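Local atomic coordinates of L-Ala-D/L-Glu epimerase, a muconate lactonizing enzyme (Klebsiella pneumoniae subsp. pneumoniae MGH 78578, PDB entry 3FCP), a protein that belongs to the enolase superfamily, joining an N-terminal capping domain to a TIM-barrel-like domain that carries a magnesium ion. Residues E251-A256 with I275-G280; S283-A288 with L314-T319. All coordinates share one frame; numbering follows the deposited sequence.

Contact 1 (E251-A256 with I275-G280); sequences EAVATA and IAKAGG. With MG (magnesium ion), chain I.
Lys277 reaches from the short helix 275-278 to Val253 and Ala254, in the loop that follows strand 246-249. The two segments succeed neighbouring parallel strands of the enolase-type barrel, so this contact lies at the C-terminal ends of those strands, where enolase-superfamily barrels place their metal site. The polar part rests on the lysine. Its NZ donates to Val253 O over 2.7 Å, and the C=O...NZ angle of 170° puts the nitrogen almost straight beyond the oxygen. A long, flexible side chain suits the task: it runs extended until it bends at chi3 (-60°), which turns CE and NZ onto the carbonyl. NZ also makes a salt bridge with Asp250 OD1 and a hydrogen bond to Ala272 O, three bonds that together fix the ammonium group.

Close packing depends on small residues, which let the backbones approach closely. Ala254 CB makes an apolar contact with Lys277 CB at 3.7 Å and also lies 3.5 Å from Lys277 O, while Ala278 CB lies 3.5 Å from Ala254 O. Thr255 brings its CG2 methyl to 4.0 Å from Lys277 O and precedes helix 256-264 as its N-cap.

Metal binding falls to Glu251, which points away from the helix and shares the magnesium ion with Asn201 and Asp250; its carboxylate oxygen OE2 sits 2.2 Å from the metal, with three waters also bound.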
ATOM      1  N   GLU A 251     -16.521  16.642 -12.777  1.00 20.59           N
ATOM      2  CA  GLU A 251     -15.367  17.541 -12.763  1.00 22.85           C
ATOM      3  C   GLU A 251     -14.041  16.847 -12.454  1.00 23.19           C
ATOM      4  O   GLU A 251     -12.980  17.348 -12.830  1.00 22.66           O
ATOM      5  CB  GLU A 251     -15.575  18.688 -11.760  1.00 24.87           C
ATOM      6  CG  GLU A 251     -16.488  19.823 -12.232  1.00 26.82           C
ATOM      7  CD  GLU A 251     -17.951  19.422 -12.312  1.00 28.22           C
ATOM      8  OE1 GLU A 251     -18.359  18.459 -11.627  1.00 26.73           O
ATOM      9  OE2 GLU A 251     -18.700  20.087 -13.055  1.00 31.71           O
ATOM     10  N   ALA A 252     -14.095  15.703 -11.772  1.00 22.80           N
ATOM     11  CA  ALA A 252     -12.881  14.960 -11.427  1.00 24.59           C
ATOM     12  C   ALA A 252     -12.218  14.306 -12.640  1.00 24.08           C
ATOM     13  O   ALA A 252     -11.065  13.883 -12.576  1.00 25.63           O
ATOM     14  CB  ALA A 252     -13.199  13.889 -10.383  1.00 23.80           C
ATOM     15  N   VAL A 253     -12.942  14.214 -13.748  1.00 23.77           N
ATOM     16  CA  VAL A 253     -12.380  13.579 -14.932  1.00 24.49           C
ATOM     17  C   VAL A 253     -12.756  14.321 -16.205  1.00 23.93           C
ATOM     18  O   VAL A 253     -13.935  14.459 -16.532  1.00 24.58           O
ATOM     19  CB  VAL A 253     -12.840  12.102 -15.021  1.00 25.74           C
ATOM     20  CG1 VAL A 253     -14.364  12.035 -15.063  1.00 29.61           C
ATOM     21  CG2 VAL A 253     -12.243  11.434 -16.244  1.00 29.05           C
ATOM     22  N   ALA A 254     -11.745  14.805 -16.921  1.00 22.09           N
ATOM     23  CA  ALA A 254     -11.977  15.530 -18.166  1.00 21.21           C
ATOM     24  C   ALA A 254     -11.363  14.800 -19.358  1.00 21.80           C
ATOM     25  O   ALA A 254     -12.037  14.543 -20.367  1.00 20.24           O
ATOM     26  CB  ALA A 254     -11.389  16.944 -18.066  1.00 19.78           C
ATOM     27  N   THR A 255     -10.082  14.463 -19.224  1.00 20.75           N
ATOM     28  CA  THR A 255      -9.329  13.804 -20.285  1.00 21.40           C
ATOM     29  C   THR A 255      -9.011  12.349 -19.968  1.00 21.69           C
ATOM     30  O   THR A 255      -9.201  11.886 -18.843  1.00 21.82           O
ATOM     31  CB  THR A 255      -7.991  14.511 -20.494  1.00 19.73           C
ATOM     32  OG1 THR A 255      -7.177  14.286 -19.340  1.00 21.94           O
ATOM     33  CG2 THR A 255      -8.193  16.022 -20.667  1.00 21.86           C
ATOM     34  N   ALA A 256      -8.505  11.639 -20.970  1.00 20.94           N
ATOM     35  CA  ALA A 256      -8.120  10.243 -20.806  1.00 21.21           C
ATOM     36  C   ALA A 256      -7.053  10.146 -19.715  1.00 20.27           C
ATOM     37  O   ALA A 256      -6.996   9.154 -18.987  1.00 20.11           O
ATOM     38  CB  ALA A 256      -7.589   9.683 -22.127  1.00 18.98           C
ATOM     39  N   ILE A 275     -17.804  16.059 -24.440  1.00 22.15           N
ATOM     40  CA  ILE A 275     -16.857  16.433 -25.483  1.00 21.88           C
ATOM     41  C   ILE A 275     -16.088  17.703 -25.131  1.00 22.26           C
ATOM     42  O   ILE A 275     -14.900  17.816 -25.457  1.00 21.01           O
ATOM     43  CB  ILE A 275     -17.545  16.578 -26.880  1.00 20.93           C
ATOM     44  CG1 ILE A 275     -18.526  17.749 -26.901  1.00 19.01           C
ATOM     45  CG2 ILE A 275     -18.265  15.280 -27.237  1.00 20.90           C
ATOM     46  CD1 ILE A 275     -19.141  17.982 -28.297  1.00 19.26           C
ATOM     47  N   ALA A 276     -16.746  18.636 -24.438  1.00 21.06           N
ATOM     48  CA  ALA A 276     -16.112  19.899 -24.045  1.00 20.91           C
ATOM     49  C   ALA A 276     -14.925  19.707 -23.101  1.00 21.57           C
ATOM     50  O   ALA A 276     -13.932  20.434 -23.186  1.00 19.57           O
ATOM     51  CB  ALA A 276     -17.143  20.834 -23.391  1.00 21.44           C
ATOM     52  N   LYS A 277     -15.036  18.740 -22.193  1.00 20.83           N
ATOM     53  CA  LYS A 277     -13.971  18.463 -21.233  1.00 21.39           C
ATOM     54  C   LYS A 277     -12.771  17.757 -21.860  1.00 21.09           C
ATOM     55  O   LYS A 277     -11.633  17.971 -21.439  1.00 21.11           O
ATOM     56  CB  LYS A 277     -14.489  17.595 -20.071  1.00 21.41           C
ATOM     57  CG  LYS A 277     -15.510  18.268 -19.143  1.00 21.02           C
ATOM     58  CD  LYS A 277     -15.804  17.434 -17.889  1.00 21.19           C
ATOM     59  CE  LYS A 277     -16.369  16.051 -18.215  1.00 22.94           C
ATOM     60  NZ  LYS A 277     -16.525  15.182 -16.999  1.00 21.33           N
ATOM     61  N   ALA A 278     -13.028  16.927 -22.866  1.00 21.18           N
ATOM     62  CA  ALA A 278     -11.966  16.155 -23.509  1.00 21.60           C
ATOM     63  C   ALA A 278     -11.340  16.782 -24.749  1.00 23.13           C
ATOM     64  O   ALA A 278     -10.210  16.446 -25.110  1.00 24.06           O
ATOM     65  CB  ALA A 278     -12.486  14.774 -23.855  1.00 23.22           C
ATOM     66  N   GLY A 279     -12.065  17.680 -25.405  1.00 21.02           N
ATOM     67  CA  GLY A 279     -11.539  18.295 -26.612  1.00 21.76           C
ATOM     68  C   GLY A 279     -12.247  17.863 -27.893  1.00 21.27           C
ATOM     69  O   GLY A 279     -11.691  17.998 -28.989  1.00 20.53           O
ATOM     70  N   GLY A 280     -13.461  17.323 -27.772  1.00 19.33           N
ATOM     71  CA  GLY A 280     -14.197  16.940 -28.965  1.00 21.40           C
ATOM     72  C   GLY A 280     -14.753  15.531 -29.038  1.00 20.89           C
ATOM     73  O   GLY A 280     -14.438  14.677 -28.204  1.00 22.12           O
TER
HETATM   74 MG    MG I 382     -20.713  19.126 -12.781  1.00 17.54          MG
HETATM   75  O   HOH W   1     -21.549  17.097 -11.566  1.00 24.43           O
HETATM   76  O   HOH W   2     -23.136  19.341 -12.769  1.00 31.54           O
HETATM   77  O   HOH W   3     -21.248  20.698 -14.760  1.00 34.60           O

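Contact 2 (S283-A288 with L314-T319); sequences SVLALA and LHAWST
Val284 is the bump that fills the angle between Ala316 and Trp317. Its CG1 methyl lies 3.8 Å from Trp317 CZ3 and 4.2 Å from Ala316 CB. The second methyl, CG2, meets the six-membered ring at its edge and in its plane, 4.0 Å from CH2. A branched residue fits here because one methyl can meet the ring edge while the other bridges CZ3 and Ala316 CB, the valine and tryptophan side chains crossing at about a right angle. Trp317 starts out pointing away from helix 283-294, but with CG beside the backbone N (chi1 -61°) and a long flat ring to extend, its far corner still reaches the valine. Ala316, by contrast, faces its partner directly, and its single methyl makes the shallow floor on which Val284 rests.

These helices follow successive strands of the barrel, 270-273 and 297-300, and pack side by side in its outer layer. The indole fills the ground between helix and barrel wall, where it also touches Leu273 and Leu137.

A second bump, Leu285, fits beside Ala316 toward the end of helix 307-317. Its CD2 methyl settles 4.2 Å from Ala316 O and 3.8 Å from Thr319 OG1, and the leucine and threonine side chains cross at about a right angle. The hydroxyl beside this methyl gives its hydrogen to Ala316 O, so its polarity is at least partly met: OG1 donates over 2.8 Å, in the carbonyl plane at a C=O...OG1 angle of 151°. Thr319 N bonds to the same oxygen, so two donors from one residue grip this one carbonyl.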
ATOM      1  N   SER A 283     -11.732  12.997 -29.416  1.00 22.09           N
ATOM      2  CA  SER A 283     -10.878  13.015 -28.228  1.00 22.04           C
ATOM      3  C   SER A 283     -11.532  12.355 -27.017  1.00 20.67           C
ATOM      4  O   SER A 283     -10.863  11.680 -26.232  1.00 20.20           O
ATOM      5  CB  SER A 283     -10.492  14.453 -27.873  1.00 22.69           C
ATOM      6  OG  SER A 283      -9.642  15.007 -28.862  1.00 23.49           O
ATOM      7  N   VAL A 284     -12.838  12.536 -26.863  1.00 20.34           N
ATOM      8  CA  VAL A 284     -13.526  11.948 -25.720  1.00 20.01           C
ATOM      9  C   VAL A 284     -13.522  10.416 -25.761  1.00 20.22           C
ATOM     10  O   VAL A 284     -13.637   9.764 -24.720  1.00 17.40           O
ATOM     11  CB  VAL A 284     -14.995  12.454 -25.620  1.00 21.86           C
ATOM     12  CG1 VAL A 284     -15.847  11.828 -26.713  1.00 19.64           C
ATOM     13  CG2 VAL A 284     -15.561  12.143 -24.228  1.00 20.06           C
ATOM     14  N   LEU A 285     -13.376   9.842 -26.954  1.00 19.82           N
ATOM     15  CA  LEU A 285     -13.360   8.389 -27.102  1.00 20.43           C
ATOM     16  C   LEU A 285     -12.172   7.717 -26.412  1.00 21.76           C
ATOM     17  O   LEU A 285     -12.274   6.559 -25.993  1.00 19.23           O
ATOM     18  CB  LEU A 285     -13.388   8.001 -28.588  1.00 20.97           C
ATOM     19  CG  LEU A 285     -14.630   8.489 -29.341  1.00 22.45           C
ATOM     20  CD1 LEU A 285     -14.538   8.094 -30.811  1.00 25.19           C
ATOM     21  CD2 LEU A 285     -15.879   7.887 -28.709  1.00 25.03           C
ATOM     22  N   ALA A 286     -11.049   8.428 -26.288  1.00 20.45           N
ATOM     23  CA  ALA A 286      -9.883   7.852 -25.610  1.00 22.40           C
ATOM     24  C   ALA A 286     -10.230   7.663 -24.127  1.00 22.24           C
ATOM     25  O   ALA A 286      -9.908   6.641 -23.522  1.00 21.21           O
ATOM     26  CB  ALA A 286      -8.663   8.772 -25.757  1.00 20.35           C
ATOM     27  N   LEU A 287     -10.894   8.658 -23.551  1.00 22.71           N
ATOM     28  CA  LEU A 287     -11.305   8.597 -22.151  1.00 21.51           C
ATOM     29  C   LEU A 287     -12.281   7.429 -22.000  1.00 19.64           C
ATOM     30  O   LEU A 287     -12.215   6.661 -21.038  1.00 19.06           O
ATOM     31  CB  LEU A 287     -12.012   9.895 -21.754  1.00 21.40           C
ATOM     32  CG  LEU A 287     -12.000  10.403 -20.309  1.00 26.10           C
ATOM     33  CD1 LEU A 287     -13.296  11.158 -20.069  1.00 23.36           C
ATOM     34  CD2 LEU A 287     -11.822   9.275 -19.297  1.00 22.88           C
ATOM     35  N   ALA A 288     -13.194   7.298 -22.952  1.00 19.96           N
ATOM     36  CA  ALA A 288     -14.170   6.210 -22.903  1.00 19.86           C
ATOM     37  C   ALA A 288     -13.481   4.840 -22.892  1.00 20.32           C
ATOM     38  O   ALA A 288     -13.856   3.962 -22.116  1.00 20.38           O
ATOM     39  CB  ALA A 288     -15.128   6.304 -24.090  1.00 21.37           C
ATOM     40  N   LEU A 314     -23.850  13.402 -29.309  1.00 23.26           N
ATOM     41  CA  LEU A 314     -24.620  12.191 -29.599  1.00 22.97           C
ATOM     42  C   LEU A 314     -23.935  11.273 -30.615  1.00 21.26           C
ATOM     43  O   LEU A 314     -24.010  10.059 -30.493  1.00 20.27           O
ATOM     44  CB  LEU A 314     -26.034  12.525 -30.104  1.00 24.95           C
ATOM     45  CG  LEU A 314     -27.238  12.841 -29.196  1.00 27.03           C
ATOM     46  CD1 LEU A 314     -27.298  11.893 -27.998  1.00 26.86           C
ATOM     47  CD2 LEU A 314     -27.164  14.249 -28.731  1.00 31.64           C
ATOM     48  N   HIS A 315     -23.273  11.838 -31.618  1.00 22.17           N
ATOM     49  CA  HIS A 315     -22.595  10.995 -32.601  1.00 22.09           C
ATOM     50  C   HIS A 315     -21.535  10.136 -31.908  1.00 21.41           C
ATOM     51  O   HIS A 315     -21.357   8.967 -32.250  1.00 19.99           O
ATOM     52  CB  HIS A 315     -21.958  11.849 -33.696  1.00 20.53           C
ATOM     53  CG  HIS A 315     -22.910  12.230 -34.788  1.00 21.05           C
ATOM     54  ND1 HIS A 315     -23.383  11.324 -35.714  1.00 22.46           N
ATOM     55  CD2 HIS A 315     -23.499  13.412 -35.086  1.00 20.95           C
ATOM     56  CE1 HIS A 315     -24.220  11.931 -36.534  1.00 20.56           C
ATOM     57  NE2 HIS A 315     -24.309  13.199 -36.176  1.00 20.71           N
ATOM     58  N   ALA A 316     -20.843  10.728 -30.935  1.00 20.74           N
ATOM     59  CA  ALA A 316     -19.822  10.020 -30.167  1.00 22.29           C
ATOM     60  C   ALA A 316     -20.475   9.003 -29.227  1.00 21.73           C
ATOM     61  O   ALA A 316     -20.056   7.844 -29.161  1.00 22.12           O
ATOM     62  CB  ALA A 316     -18.979  11.019 -29.363  1.00 21.37           C
ATOM     63  N   TRP A 317     -21.514   9.431 -28.512  1.00 23.26           N
ATOM     64  CA  TRP A 317     -22.217   8.550 -27.577  1.00 23.03           C
ATOM     65  C   TRP A 317     -22.796   7.312 -28.267  1.00 23.10           C
ATOM     66  O   TRP A 317     -22.857   6.233 -27.672  1.00 21.91           O
ATOM     67  CB  TRP A 317     -23.365   9.296 -26.881  1.00 22.71           C
ATOM     68  CG  TRP A 317     -22.995  10.512 -26.045  1.00 22.04           C
ATOM     69  CD1 TRP A 317     -23.865  11.455 -25.557  1.00 20.63           C
ATOM     70  CD2 TRP A 317     -21.684  10.930 -25.631  1.00 20.09           C
ATOM     71  NE1 TRP A 317     -23.180  12.426 -24.871  1.00 22.19           N
ATOM     72  CE2 TRP A 317     -21.841  12.133 -24.903  1.00 21.53           C
ATOM     73  CE3 TRP A 317     -20.391  10.407 -25.807  1.00 20.64           C
ATOM     74  CZ2 TRP A 317     -20.752  12.827 -24.353  1.00 21.23           C
ATOM     75  CZ3 TRP A 317     -19.309  11.097 -25.261  1.00 19.54           C
ATOM     76  CH2 TRP A 317     -19.498  12.297 -24.543  1.00 21.88           C
ATOM     77  N   SER A 318     -23.216   7.470 -29.520  1.00 23.40           N
ATOM     78  CA  SER A 318     -23.814   6.372 -30.282  1.00 22.82           C
ATOM     79  C   SER A 318     -22.873   5.203 -30.519  1.00 22.12           C
ATOM     80  O   SER A 318     -23.310   4.071 -30.726  1.00 22.47           O
ATOM     81  CB  SER A 318     -24.313   6.871 -31.644  1.00 23.15           C
ATOM     82  OG  SER A 318     -23.239   7.046 -32.557  1.00 22.14           O
ATOM     83  N   THR A 319     -21.576   5.470 -30.504  1.00 21.56           N
ATOM     84  CA  THR A 319     -20.608   4.413 -30.752  1.00 21.73           C
ATOM     85  C   THR A 319     -20.243   3.636 -29.494  1.00 23.58           C
ATOM     86  O   THR A 319     -19.482   2.672 -29.567  1.00 23.35           O
ATOM     87  CB  THR A 319     -19.303   4.981 -31.301  1.00 20.16           C
ATOM     88  OG1 THR A 319     -18.632   5.692 -30.252  1.00 19.03           O
ATOM     89  CG2 THR A 319     -19.577   5.934 -32.467  1.00 19.27           C
TER

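In the fold
Following the chain from the N terminus, strand 246-249 leads into the loop of contact 1, and helix 256-264 and strand 270-273 intervene before helix 275-278 closes it. Contact 2 opens a few residues later on helix 283-294 and closes on helix 307-317, after strand 297-300. The two loops thus stand in series, neither nesting nor crossing. Contact 1 joins the segments that follow two neighbouring strands, on the metal side, whereas contact 2 joins helices of the outer layer. Their centres are about 11 Å apart, and they touch: Ala278 CB packs on Val284 CA at 3.5 Å, and Thr255 O on Leu287 CG at 3.5 Å, so helix 283-294, part of contact 2, also packs against both segments of contact 1.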